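Long-range contacts in tropomodulin (PDB 1PGV), which probably caps the pointed ends of actin filaments through its actin and tropomyosin binding, its C-terminal leucine-rich-repeat-like domain being the part described: residues N34-D39 / C67-I72; R58-I63 / D84-G89; L160-S165 / E177-N182. All coordinates share one frame; numbering follows the deposited sequence. Where two conformers were deposited one is given.

Interaction 1 (N34-D39 / C67-I72); sequences NRLRED and CNSKHI
Asp39, the C-prime residue of the Schellman motif that ends helix 29-37, meets the loop after helix 56-66 at Ser69, Lys70 and His71. Its positive phi turns the chain out of the helix, and Asp39 N still reaches back to Leu36 O. The carboxylate then crosses to the loop. Asp39 CG stands anti to the backbone N (chi1 -172°), and Asp39 OD1 accepts from Lys70 N at 2.8 Å. The N-H points nearly straight at the oxygen, which is met on its syn side but 32° out of the carboxylate plane. His71 CD2 lies 3.2 Å from Asp39 OD1, with ring and carboxylate planes only 23° apart. The other oxygen faces the lysine chain. Lys70 CE is 3.2 Å from Asp39 OD2. The salt bridge from Lys70 NZ to Asp39 OD2 is long at 3.7 Å.

In this parallel helix-and-strand solenoid, the contact joins two successive helix-to-strand connections. The loop is shaped by an ST turn and ST motif: Ser69 OG accepts from both His71 N and Ile72 N. A small apolar contact accompanies it: Leu36 CD2 packs on Ser69 CB at 3.7 Å and more loosely on Ile72 CB, while Ala65 and Ala66 of helix 56-66 also touch Leu36. Toward the exposed Arg37, Asn68 CB rests on the last turn of the helix, 3.7 Å from Leu36 O.

Interaction 2 (R58-I63 / D84-G89); sequences RIRSLI and DSEARG
Ile63 and Arg60 of helix 56-66 meet the short helix 84-87 and the residues after it in two different ways. Ile63 makes the close part. Its CB points at the other segment and its two branches divide the work. Ile63 CD1 reaches Glu86 O at 3.1 Å, a tight approach of a methyl to a backbone oxygen. Ile63 CG2 lies against the backbone of the glycine, 3.5 Å from Gly89 C. Glycine lets the chains come this near: a CB on residue 89 would point at Ile63 and sit tightly against CG2.

The outer side is held more loosely by Arg60, which is exposed. Its chain runs extended from CG to NE and passes alongside Glu86, with Arg60 CG 4.1 Å from Glu86 CA. With CG anti to the carbonyl carbon (chi1 -77°), the guanidinium is carried out to Ser85. There Ser85 CB lies at its edge, in plane, 3.4 Å from Arg60 NH2. Arg60 NE gives Ser85 O a weak hydrogen bond of 3.4 Å, bent to 131°. The Glu86 carboxylate is near but not gripped: Glu86 OE2 is 4.5 Å from Arg60 NH2 and well out of the guanidinium plane, so the attraction is probably one of charge alone. Glu86 is instead bonded to the start of its own helix. Glu86 OE2 accepts from Ser85 OG at 2.6 Å, from above the carboxylate plane, and OE1 accepts from the backbone N of Ser83, just before the helix.

The contact joins helix 56-66 to the short helix 84-87 and the turn after it. Ile63 also touches Phe75 of strand 74-76. Beyond the contact, Leu62 packs on Ile33 of helix 29-37, and Ala87 on Leu114 of helix 112-121.

Interaction 3 (L160-S165 / E177-N182); sequences LRVGIS and EALERN
Leu160 and Leu179 each carry CG anti to the carbonyl carbon (chi1 -61° and -64°), and this brings their branches across the contact. Leu160 starts out pointing away from the helix, but Leu160 CD2 ends 3.6 Å from Asn182 C and also touches Asn182 CB. Leu179 reaches the other way. Leu179 CD1 lies against Leu160 O. Leu179 CD2 meets Val162 CG2 at 4.0 Å, the two side chains crossing at about a right angle.

The contact packs the long helix 169-190 against edge strand 161-163, the last of the five parallel strands in this solenoid. A water bridges the two backbones, donating to Leu160 O at 2.7 Å and to Leu179 O at 3.1 Å. Asn182 is buried, and its amide is well occupied. ND2 bonds to the backbone oxygens of Leu159 and Asn156. OD1 takes both NE and NH2 of Arg181, side-on, with the oxygen 1° out of the guanidinium plane. An alanine in place of Asn182 would keep the CB contact with Leu160 CD2 but would probably leave those two loop carbonyls without their donor and Arg181 without one of its acceptors.

In the fold
The contacts follow the solenoid from its N-terminal to its C-terminal end. Interactions 1 and 2 alternate along the chain and are linked through helix 56-66, which holds 58-63 and runs into the loop of 67-72. Their centres are about 15 Å apart, and they touch where Leu36 CD1 packs on Leu62 CD1 at 3.9 Å. Interaction 3 comes later in series, its centre about 28 Å from that of interaction 1 and about 26 Å from that of interaction 2, across the chain's centre. The parallel sheet, with strand 161-163 at its far edge, spans the distance. The contacts thus sit toward its two ends, consistent with a single repeat-built domain, the C-terminal part of the capping protein.

Interaction 1 (N34-D39 / C67-I72)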
ATOM      1  N   ASN A  34      -1.213 -20.348  -2.929  1.00 30.89           N
ATOM      2  CA  ASN A  34      -2.095 -21.195  -3.725  1.00 31.70           C
ATOM      3  C   ASN A  34      -3.508 -20.632  -3.830  1.00 29.37           C
ATOM      4  O   ASN A  34      -4.095 -20.626  -4.908  1.00 28.97           O
ATOM      5  CB  ASN A  34      -2.152 -22.612  -3.144  1.00 34.25           C
ATOM      6  CG  ASN A  34      -0.854 -23.374  -3.337  1.00 36.67           C
ATOM      7  OD1 ASN A  34      -0.311 -23.428  -4.442  1.00 37.85           O
ATOM      8  ND2 ASN A  34      -0.354 -23.975  -2.262  1.00 38.33           N
ATOM      9  N   ARG A  35      -4.051 -20.159  -2.712  1.00 28.10           N
ATOM     10  CA  ARG A  35      -5.403 -19.612  -2.708  1.00 27.72           C
ATOM     11  C   ARG A  35      -5.537 -18.325  -3.520  1.00 27.82           C
ATOM     12  O   ARG A  35      -6.497 -18.159  -4.268  1.00 27.84           O
ATOM     13  CB  ARG A  35      -5.872 -19.381  -1.268  1.00 26.78           C
ATOM     14  CG  ARG A  35      -6.049 -20.674  -0.478  1.00 26.75           C
ATOM     15  CD  ARG A  35      -6.514 -20.399   0.938  1.00 24.66           C
ATOM     16  NE  ARG A  35      -7.851 -19.807   0.971  1.00 23.81           N
ATOM     17  CZ  ARG A  35      -8.398 -19.271   2.057  1.00 22.54           C
ATOM     18  NH1 ARG A  35      -7.721 -19.251   3.199  1.00 23.08           N
ATOM     19  NH2 ARG A  35      -9.620 -18.754   2.003  1.00 22.26           N
ATOM     20  N   LEU A  36      -4.577 -17.417  -3.377  1.00 28.40           N
ATOM     21  CA  LEU A  36      -4.622 -16.161  -4.123  1.00 29.58           C
ATOM     22  C   LEU A  36      -4.539 -16.418  -5.627  1.00 30.31           C
ATOM     23  O   LEU A  36      -5.243 -15.784  -6.413  1.00 30.32           O
ATOM     24  CB  LEU A  36      -3.484 -15.237  -3.675  1.00 29.04           C
ATOM     25  CG  LEU A  36      -3.658 -14.610  -2.289  1.00 28.83           C
ATOM     26  CD1 LEU A  36      -2.375 -13.929  -1.854  1.00 28.83           C
ATOM     27  CD2 LEU A  36      -4.814 -13.618  -2.321  1.00 28.64           C
ATOM     28  N   ARG A  37      -3.683 -17.354  -6.022  1.00 32.43           N
ATOM     29  CA  ARG A  37      -3.525 -17.691  -7.434  1.00 34.27           C
ATOM     30  C   ARG A  37      -4.833 -18.191  -8.036  1.00 34.63           C
ATOM     31  O   ARG A  37      -5.140 -17.913  -9.195  1.00 34.16           O
ATOM     32  CB  ARG A  37      -2.452 -18.768  -7.616  1.00 35.20           C
ATOM     33  CG  ARG A  37      -1.032 -18.284  -7.406  1.00 38.32           C
ATOM     34  CD  ARG A  37      -0.043 -19.421  -7.601  1.00 39.04           C
ATOM     35  NE  ARG A  37       1.341 -18.971  -7.480  1.00 41.82           N
ATOM     36  CZ  ARG A  37       2.379 -19.791  -7.337  1.00 41.93           C
ATOM     37  NH1 ARG A  37       2.186 -21.103  -7.297  1.00 43.37           N
ATOM     38  NH2 ARG A  37       3.606 -19.300  -7.232  1.00 41.27           N
ATOM     39  N   GLU A  38      -5.600 -18.929  -7.239  1.00 34.27           N
ATOM     40  CA  GLU A  38      -6.871 -19.474  -7.696  1.00 35.13           C
ATOM     41  C   GLU A  38      -8.004 -18.476  -7.481  1.00 34.32           C
ATOM     42  O   GLU A  38      -9.177 -18.806  -7.657  1.00 34.55           O
ATOM     43  CB  GLU A  38      -7.173 -20.782  -6.957  1.00 38.29           C
ATOM     44  CG  GLU A  38      -6.082 -21.830  -7.109  1.00 42.89           C
ATOM     45  CD  GLU A  38      -6.400 -23.124  -6.385  1.00 45.60           C
ATOM     46  OE1 GLU A  38      -6.658 -23.079  -5.163  1.00 48.21           O
ATOM     47  OE2 GLU A  38      -6.385 -24.190  -7.037  1.00 48.20           O
ATOM     48  N   ASP A  39      -7.641 -17.256  -7.096  1.00 32.23           N
ATOM     49  CA  ASP A  39      -8.614 -16.194  -6.870  1.00 30.99           C
ATOM     50  C   ASP A  39      -9.695 -16.605  -5.866  1.00 30.25           C
ATOM     51  O   ASP A  39     -10.893 -16.431  -6.106  1.00 29.45           O
ATOM     52  CB  ASP A  39      -9.239 -15.784  -8.208  1.00 32.24           C
ATOM     53  CG  ASP A  39     -10.115 -14.556  -8.092  1.00 32.91           C
ATOM     54  OD1 ASP A  39      -9.824 -13.694  -7.238  1.00 32.19           O
ATOM     55  OD2 ASP A  39     -11.086 -14.445  -8.867  1.00 35.42           O
ATOM     56  N   CYS A  67      -1.867 -10.681  -7.135  1.00 22.65           N
ATOM     57  CA  CYS A  67      -2.323  -9.986  -8.338  1.00 24.01           C
ATOM     58  C   CYS A  67      -3.467 -10.707  -9.038  1.00 25.37           C
ATOM     59  O   CYS A  67      -4.231 -10.094  -9.779  1.00 26.21           O
ATOM     60  CB  CYS A  67      -1.172  -9.815  -9.331  1.00 25.59           C
ATOM     61  SG  CYS A  67       0.135  -8.729  -8.751  1.00 26.85           S
ATOM     62  N   ASN A  68      -3.580 -12.011  -8.802  1.00 26.47           N
ATOM     63  CA  ASN A  68      -4.630 -12.810  -9.424  1.00 27.87           C
ATOM     64  C   ASN A  68      -5.949 -12.790  -8.657  1.00 27.78           C
ATOM     65  O   ASN A  68      -6.972 -13.270  -9.151  1.00 27.13           O
ATOM     66  CB  ASN A  68      -4.148 -14.250  -9.579  1.00 30.58           C
ATOM     67  CG  ASN A  68      -2.890 -14.345 -10.413  1.00 33.60           C
ATOM     68  OD1 ASN A  68      -2.882 -13.966 -11.582  1.00 36.15           O
ATOM     69  ND2 ASN A  68      -1.814 -14.842  -9.812  1.00 35.15           N
ATOM     70  N   SER A  69      -5.927 -12.227  -7.454  1.00 25.10           N
ATOM     71  CA  SER A  69      -7.128 -12.161  -6.629  1.00 23.19           C
ATOM     72  C   SER A  69      -7.916 -10.865  -6.775  1.00 24.53           C
ATOM     73  O   SER A  69      -7.361  -9.773  -6.660  1.00 23.85           O
ATOM     74  CB  SER A  69      -6.768 -12.351  -5.157  1.00 23.44           C
ATOM     75  OG  SER A  69      -7.869 -12.011  -4.329  1.00 23.58           O
ATOM     76  N   LYS A  70      -9.215 -10.988  -7.022  1.00 24.08           N
ATOM     77  CA  LYS A  70     -10.063  -9.813  -7.141  1.00 25.88           C
ATOM     78  C   LYS A  70     -10.867  -9.688  -5.854  1.00 24.81           C
ATOM     79  O   LYS A  70     -11.850  -8.954  -5.789  1.00 25.96           O
ATOM     80  CB  LYS A  70     -11.001  -9.937  -8.345  1.00 28.91           C
ATOM     81  CG  LYS A  70     -11.862 -11.187  -8.363  1.00 32.13           C
ATOM     82  CD  LYS A  70     -12.759 -11.198  -9.596  1.00 36.30           C
ATOM     83  CE  LYS A  70     -13.509 -12.513  -9.734  1.00 37.86           C
ATOM     84  NZ  LYS A  70     -14.370 -12.795  -8.552  1.00 41.14           N
ATOM     85  N   HIS A  71     -10.419 -10.396  -4.823  1.00 24.57           N
ATOM     86  CA  HIS A  71     -11.102 -10.394  -3.538  1.00 24.37           C
ATOM     87  C   HIS A  71     -10.274  -9.865  -2.370  1.00 23.28           C
ATOM     88  O   HIS A  71     -10.823  -9.322  -1.415  1.00 24.09           O
ATOM     89  CB  HIS A  71     -11.582 -11.814  -3.227  1.00 25.44           C
ATOM     90  CG  HIS A  71     -12.486 -12.382  -4.277  1.00 25.54           C
ATOM     91  ND1 HIS A  71     -13.799 -11.990  -4.421  1.00 27.86           N
ATOM     92  CD2 HIS A  71     -12.256 -13.290  -5.255  1.00 25.64           C
ATOM     93  CE1 HIS A  71     -14.340 -12.631  -5.442  1.00 26.71           C
ATOM     94  NE2 HIS A  71     -13.425 -13.427  -5.965  1.00 28.43           N
ATOM     95  N   ILE A  72      -8.954 -10.015  -2.437  1.00 23.31           N
ATOM     96  CA  ILE A  72      -8.110  -9.553  -1.342  1.00 21.40           C
ATOM     97  C   ILE A  72      -8.402  -8.096  -0.981  1.00 21.72           C
ATOM     98  O   ILE A  72      -8.453  -7.226  -1.849  1.00 20.45           O
ATOM     99  CB  ILE A  72      -6.609  -9.731  -1.676  1.00 22.37           C
ATOM    100  CG1 ILE A  72      -5.760  -9.279  -0.486  1.00 22.53           C
ATOM    101  CG2 ILE A  72      -6.262  -8.970  -2.946  1.00 22.74           C
ATOM    102  CD1 ILE A  72      -4.271  -9.581  -0.637  1.00 23.06           C
TER

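Interaction 2 (R58-I63 / D84-G89)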
ATOM      1  N   ARG A  58       9.667 -16.539  -1.826  1.00 37.98           N
ATOM      2  CA  ARG A  58       8.301 -16.864  -1.423  1.00 37.32           C
ATOM      3  C   ARG A  58       7.489 -15.579  -1.273  1.00 35.67           C
ATOM      4  O   ARG A  58       6.319 -15.518  -1.657  1.00 34.22           O
ATOM      5  CB  ARG A  58       8.303 -17.633  -0.099  1.00 38.89           C
ATOM      6  CG  ARG A  58       8.789 -19.074  -0.199  1.00 41.81           C
ATOM      7  CD  ARG A  58       7.799 -19.957  -0.949  1.00 43.72           C
ATOM      8  NE  ARG A  58       7.725 -19.634  -2.370  1.00 45.89           N
ATOM      9  CZ  ARG A  58       6.914 -20.240  -3.232  1.00 46.37           C
ATOM     10  NH1 ARG A  58       6.101 -21.203  -2.816  1.00 46.11           N
ATOM     11  NH2 ARG A  58       6.920 -19.889  -4.512  1.00 46.08           N
ATOM     12  N   ILE A  59       8.112 -14.552  -0.706  1.00 34.96           N
ATOM     13  CA  ILE A  59       7.437 -13.274  -0.535  1.00 34.20           C
ATOM     14  C   ILE A  59       7.136 -12.719  -1.923  1.00 33.51           C
ATOM     15  O   ILE A  59       6.057 -12.177  -2.166  1.00 32.02           O
ATOM     16  CB  ILE A  59       8.306 -12.280   0.261  1.00 35.72           C
ATOM     17  CG1 ILE A  59       8.416 -12.753   1.713  1.00 36.87           C
ATOM     18  CG2 ILE A  59       7.708 -10.878   0.188  1.00 36.83           C
ATOM     19  CD1 ILE A  59       9.244 -11.860   2.604  1.00 38.26           C
ATOM     20  N   ARG A  60       8.089 -12.866  -2.841  1.00 32.39           N
ATOM     21  CA  ARG A  60       7.888 -12.393  -4.204  1.00 31.74           C
ATOM     22  C   ARG A  60       6.751 -13.168  -4.862  1.00 29.69           C
ATOM     23  O   ARG A  60       5.937 -12.593  -5.579  1.00 27.84           O
ATOM     24  CB  ARG A  60       9.159 -12.568  -5.039  1.00 35.11           C
ATOM     25  CG  ARG A  60      10.249 -11.539  -4.786  1.00 38.65           C
ATOM     26  CD  ARG A  60      11.435 -11.801  -5.715  1.00 42.83           C
ATOM     27  NE  ARG A  60      12.425 -10.727  -5.693  1.00 47.39           N
ATOM     28  CZ  ARG A  60      13.535 -10.723  -6.426  1.00 49.33           C
ATOM     29  NH1 ARG A  60      13.800 -11.739  -7.239  1.00 50.51           N
ATOM     30  NH2 ARG A  60      14.381  -9.702  -6.356  1.00 49.96           N
ATOM     31  N   SER A  61       6.698 -14.475  -4.619  1.00 28.81           N
ATOM     32  CA  SER A  61       5.648 -15.303  -5.203  1.00 27.12           C
ATOM     33  C   SER A  61       4.285 -14.976  -4.591  1.00 26.52           C
ATOM     34  O   SER A  61       3.257 -15.055  -5.265  1.00 25.41           O
ATOM     35  CB  SER A  61       5.974 -16.789  -5.018  1.00 28.37           C
ATOM     36  OG  SER A  61       6.193 -17.102  -3.654  0.50 29.76           O
ATOM     37  N   LEU A  62       4.286 -14.602  -3.315  1.00 25.83           N
ATOM     38  CA  LEU A  62       3.053 -14.245  -2.617  1.00 24.72           C
ATOM     39  C   LEU A  62       2.476 -12.972  -3.236  1.00 24.98           C
ATOM     40  O   LEU A  62       1.291 -12.907  -3.565  1.00 24.57           O
ATOM     41  CB  LEU A  62       3.335 -14.012  -1.132  1.00 25.08           C
ATOM     42  CG  LEU A  62       2.149 -13.548  -0.278  1.00 24.66           C
ATOM     43  CD1 LEU A  62       1.072 -14.637  -0.247  1.00 24.95           C
ATOM     44  CD2 LEU A  62       2.629 -13.230   1.127  1.00 24.81           C
ATOM     45  N   ILE A  63       3.326 -11.958  -3.390  1.00 24.04           N
ATOM     46  CA  ILE A  63       2.908 -10.693  -3.983  1.00 22.71           C
ATOM     47  C   ILE A  63       2.362 -10.933  -5.383  1.00 22.38           C
ATOM     48  O   ILE A  63       1.313 -10.411  -5.751  1.00 21.03           O
ATOM     49  CB  ILE A  63       4.090  -9.697  -4.068  1.00 22.60           C
ATOM     50  CG1 ILE A  63       4.488  -9.254  -2.660  1.00 22.35           C
ATOM     51  CG2 ILE A  63       3.709  -8.505  -4.933  1.00 22.35           C
ATOM     52  CD1 ILE A  63       5.792  -8.479  -2.588  1.00 22.57           C
ATOM     53  N   ASP A  84      13.526  -3.107  -1.718  1.00 22.18           N
ATOM     54  CA  ASP A  84      12.958  -2.792  -3.022  1.00 23.92           C
ATOM     55  C   ASP A  84      12.835  -3.980  -3.968  1.00 25.49           C
ATOM     56  O   ASP A  84      11.854  -4.091  -4.701  1.00 25.48           O
ATOM     57  CB  ASP A  84      13.773  -1.692  -3.704  1.00 22.43           C
ATOM     58  CG  ASP A  84      13.487  -0.318  -3.141  1.00 22.68           C
ATOM     59  OD1 ASP A  84      12.843  -0.229  -2.069  1.00 23.18           O
ATOM     60  OD2 ASP A  84      13.909   0.674  -3.772  1.00 20.61           O
ATOM     61  N   SER A  85      13.824  -4.868  -3.958  1.00 27.87           N
ATOM     62  CA  SER A  85      13.789  -6.020  -4.848  1.00 30.90           C
ATOM     63  C   SER A  85      12.558  -6.902  -4.632  1.00 31.48           C
ATOM     64  O   SER A  85      11.956  -7.374  -5.596  1.00 31.52           O
ATOM     65  CB  SER A  85      15.077  -6.841  -4.701  1.00 32.55           C
ATOM     66  OG  SER A  85      15.381  -7.094  -3.343  1.00 38.54           O
ATOM     67  N   GLU A  86      12.169  -7.107  -3.378  1.00 30.33           N
ATOM     68  CA  GLU A  86      10.998  -7.933  -3.087  1.00 31.92           C
ATOM     69  C   GLU A  86       9.683  -7.166  -3.202  1.00 30.90           C
ATOM     70  O   GLU A  86       8.657  -7.738  -3.568  1.00 32.19           O
ATOM     71  CB  GLU A  86      11.082  -8.536  -1.678  1.00 32.70           C
ATOM     72  CG  GLU A  86      12.224  -9.511  -1.452  1.00 34.81           C
ATOM     73  CD  GLU A  86      13.538  -8.815  -1.166  1.00 36.51           C
ATOM     74  OE1 GLU A  86      13.582  -7.996  -0.223  1.00 36.29           O
ATOM     75  OE2 GLU A  86      14.524  -9.093  -1.879  1.00 35.12           O
ATOM     76  N   ALA A  87       9.713  -5.874  -2.892  1.00 30.05           N
ATOM     77  CA  ALA A  87       8.509  -5.051  -2.929  1.00 29.24           C
ATOM     78  C   ALA A  87       8.133  -4.460  -4.286  1.00 29.46           C
ATOM     79  O   ALA A  87       7.028  -3.937  -4.452  1.00 28.57           O
ATOM     80  CB  ALA A  87       8.621  -3.938  -1.893  1.00 28.95           C
ATOM     81  N   ARG A  88       9.034  -4.543  -5.259  1.00 29.03           N
ATOM     82  CA  ARG A  88       8.758  -3.993  -6.583  1.00 28.67           C
ATOM     83  C   ARG A  88       7.481  -4.574  -7.189  1.00 26.60           C
ATOM     84  O   ARG A  88       6.750  -3.881  -7.897  1.00 25.40           O
ATOM     85  CB  ARG A  88       9.936  -4.263  -7.524  1.00 32.76           C
ATOM     86  CG  ARG A  88      10.455  -3.027  -8.241  1.00 37.84           C
ATOM     87  CD  ARG A  88      11.916  -2.765  -7.894  1.00 40.90           C
ATOM     88  NE  ARG A  88      12.769  -3.896  -8.252  1.00 44.29           N
ATOM     89  CZ  ARG A  88      14.057  -3.995  -7.936  1.00 45.39           C
ATOM     90  NH1 ARG A  88      14.651  -3.027  -7.249  1.00 46.16           N
ATOM     91  NH2 ARG A  88      14.750  -5.067  -8.300  1.00 45.41           N
ATOM     92  N   GLY A  89       7.220  -5.849  -6.907  1.00 24.14           N
ATOM     93  CA  GLY A  89       6.038  -6.505  -7.441  1.00 22.62           C
ATOM     94  C   GLY A  89       4.733  -5.887  -6.969  1.00 21.88           C
ATOM     95  O   GLY A  89       3.677  -6.106  -7.573  1.00 20.23           O
TER

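Interaction 3 (L160-S165 / E177-N182)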
ATOM      1  N   LEU A 160      -7.700   7.528   2.720  1.00 15.10           N
ATOM      2  CA  LEU A 160      -8.157   8.131   3.965  1.00 14.58           C
ATOM      3  C   LEU A 160      -7.016   8.204   4.968  1.00 15.72           C
ATOM      4  O   LEU A 160      -6.978   9.098   5.808  1.00 14.43           O
ATOM      5  CB  LEU A 160      -9.315   7.312   4.554  1.00 15.96           C
ATOM      6  CG  LEU A 160     -10.542   7.222   3.649  1.00 15.97           C
ATOM      7  CD1 LEU A 160     -11.584   6.300   4.296  1.00 18.55           C
ATOM      8  CD2 LEU A 160     -11.120   8.617   3.427  1.00 16.05           C
ATOM      9  N   ARG A 161      -6.081   7.259   4.875  1.00 16.25           N
ATOM     10  CA  ARG A 161      -4.942   7.225   5.786  1.00 18.21           C
ATOM     11  C   ARG A 161      -3.648   6.914   5.043  1.00 18.16           C
ATOM     12  O   ARG A 161      -3.568   5.940   4.297  1.00 17.28           O
ATOM     13  CB  ARG A 161      -5.167   6.178   6.884  1.00 19.74           C
ATOM     14  CG  ARG A 161      -6.231   6.575   7.911  1.00 26.01           C
ATOM     15  CD  ARG A 161      -6.505   5.450   8.910  1.00 27.83           C
ATOM     16  NE  ARG A 161      -7.227   4.333   8.303  1.00 29.51           N
ATOM     17  CZ  ARG A 161      -8.463   4.415   7.816  1.00 31.21           C
ATOM     18  NH1 ARG A 161      -9.123   5.564   7.866  1.00 31.59           N
ATOM     19  NH2 ARG A 161      -9.038   3.352   7.271  1.00 31.94           N
ATOM     20  N   VAL A 162      -2.642   7.759   5.248  1.00 16.30           N
ATOM     21  CA  VAL A 162      -1.344   7.571   4.611  1.00 17.30           C
ATOM     22  C   VAL A 162      -0.284   7.631   5.702  1.00 16.37           C
ATOM     23  O   VAL A 162      -0.032   8.686   6.292  1.00 17.63           O
ATOM     24  CB  VAL A 162      -1.075   8.663   3.555  1.00 17.09           C
ATOM     25  CG1 VAL A 162       0.354   8.526   2.999  1.00 18.83           C
ATOM     26  CG2 VAL A 162      -2.082   8.537   2.425  1.00 19.18           C
ATOM     27  N   GLY A 163       0.311   6.476   5.979  1.00 15.58           N
ATOM     28  CA  GLY A 163       1.323   6.381   7.010  1.00 17.86           C
ATOM     29  C   GLY A 163       2.695   6.729   6.476  1.00 16.79           C
ATOM     30  O   GLY A 163       3.516   5.847   6.222  1.00 18.83           O
ATOM     31  N   ILE A 164       2.920   8.025   6.309  1.00 16.79           N
ATOM     32  CA  ILE A 164       4.185   8.561   5.809  1.00 18.25           C
ATOM     33  C   ILE A 164       4.451   9.861   6.546  1.00 18.53           C
ATOM     34  O   ILE A 164       3.535  10.661   6.750  1.00 18.81           O
ATOM     35  CB  ILE A 164       4.107   8.860   4.306  1.00 18.75           C
ATOM     36  CG1 ILE A 164       3.991   7.549   3.532  1.00 20.13           C
ATOM     37  CG2 ILE A 164       5.325   9.686   3.869  1.00 19.29           C
ATOM     38  CD1 ILE A 164       3.949   7.713   2.034  1.00 25.36           C
ATOM     39  N   SER A 165       5.698  10.072   6.953  1.00 18.88           N
ATOM     40  CA  SER A 165       6.057  11.285   7.665  1.00 20.14           C
ATOM     41  C   SER A 165       6.715  12.264   6.700  1.00 20.46           C
ATOM     42  O   SER A 165       7.759  11.964   6.126  1.00 23.00           O
ATOM     43  CB  SER A 165       7.007  10.951   8.814  1.00 21.39           C
ATOM     44  OG  SER A 165       7.348  12.108   9.560  0.50 24.21           O
ATOM     45  N   GLU A 177      -5.204  17.993   3.893  1.00 19.90           N
ATOM     46  CA  GLU A 177      -6.412  18.507   3.253  1.00 21.43           C
ATOM     47  C   GLU A 177      -7.059  17.485   2.326  1.00 20.10           C
ATOM     48  O   GLU A 177      -8.285  17.321   2.320  1.00 18.53           O
ATOM     49  CB  GLU A 177      -6.096  19.777   2.462  1.00 23.27           C
ATOM     50  CG  GLU A 177      -5.810  20.970   3.342  1.00 30.91           C
ATOM     51  CD  GLU A 177      -7.004  21.338   4.193  1.00 34.70           C
ATOM     52  OE1 GLU A 177      -8.065  21.648   3.611  1.00 38.17           O
ATOM     53  OE2 GLU A 177      -6.888  21.311   5.436  1.00 39.40           O
ATOM     54  N   ALA A 178      -6.240  16.797   1.541  1.00 19.52           N
ATOM     55  CA  ALA A 178      -6.743  15.795   0.617  1.00 17.66           C
ATOM     56  C   ALA A 178      -7.393  14.630   1.361  1.00 16.56           C
ATOM     57  O   ALA A 178      -8.460  14.152   0.967  1.00 17.11           O
ATOM     58  CB  ALA A 178      -5.608  15.275  -0.261  1.00 18.09           C
ATOM     59  N   LEU A 179      -6.748  14.165   2.426  1.00 15.81           N
ATOM     60  CA  LEU A 179      -7.292  13.040   3.183  1.00 17.01           C
ATOM     61  C   LEU A 179      -8.612  13.427   3.843  1.00 17.94           C
ATOM     62  O   LEU A 179      -9.559  12.632   3.875  1.00 16.66           O
ATOM     63  CB  LEU A 179      -6.289  12.562   4.233  1.00 16.40           C
ATOM     64  CG  LEU A 179      -4.981  12.003   3.650  1.00 16.45           C
ATOM     65  CD1 LEU A 179      -4.136  11.409   4.762  1.00 18.96           C
ATOM     66  CD2 LEU A 179      -5.290  10.943   2.598  1.00 16.44           C
ATOM     67  N   GLU A 180      -8.674  14.648   4.363  1.00 17.83           N
ATOM     68  CA  GLU A 180      -9.906  15.126   4.995  1.00 21.41           C
ATOM     69  C   GLU A 180     -11.004  15.253   3.944  1.00 20.39           C
ATOM     70  O   GLU A 180     -12.161  14.907   4.193  1.00 20.84           O
ATOM     71  CB  GLU A 180      -9.669  16.473   5.678  1.00 24.84           C
ATOM     72  CG  GLU A 180      -9.082  16.348   7.069  1.00 32.89           C
ATOM     73  CD  GLU A 180      -9.967  15.524   7.991  1.00 37.06           C
ATOM     74  OE1 GLU A 180     -11.151  15.885   8.151  1.00 39.67           O
ATOM     75  OE2 GLU A 180      -9.481  14.518   8.551  1.00 40.34           O
ATOM     76  N   ARG A 181     -10.641  15.759   2.771  1.00 18.80           N
ATOM     77  CA  ARG A 181     -11.579  15.905   1.664  1.00 18.91           C
ATOM     78  C   ARG A 181     -12.153  14.527   1.320  1.00 18.11           C
ATOM     79  O   ARG A 181     -13.364  14.373   1.114  1.00 16.84           O
ATOM     80  CB  ARG A 181     -10.846  16.486   0.446  1.00 19.75           C
ATOM     81  CG  ARG A 181     -11.610  16.467  -0.866  1.00 21.44           C
ATOM     82  CD  ARG A 181     -10.624  16.575  -2.042  1.00 22.62           C
ATOM     83  NE  ARG A 181      -9.859  15.340  -2.203  1.00 24.44           N
ATOM     84  CZ  ARG A 181      -8.726  15.229  -2.891  1.00 24.17           C
ATOM     85  NH1 ARG A 181      -8.195  16.288  -3.496  1.00 24.31           N
ATOM     86  NH2 ARG A 181      -8.131  14.049  -2.986  1.00 22.74           N
ATOM     87  N   ASN A 182     -11.280  13.523   1.255  1.00 16.22           N
ATOM     88  CA  ASN A 182     -11.718  12.168   0.933  1.00 17.52           C
ATOM     89  C   ASN A 182     -12.605  11.590   2.037  1.00 18.09           C
ATOM     90  O   ASN A 182     -13.572  10.882   1.754  1.00 17.89           O
ATOM     91  CB  ASN A 182     -10.510  11.253   0.703  1.00 17.66           C
ATOM     92  CG  ASN A 182      -9.719  11.641  -0.538  1.00 17.39           C
ATOM     93  OD1 ASN A 182     -10.184  12.434  -1.354  1.00 15.05           O
ATOM     94  ND2 ASN A 182      -8.528  11.064  -0.696  1.00 16.61           N
TER
HETATM   95  O   HOH W   1      -9.045  10.717   6.225  1.00 25.29           O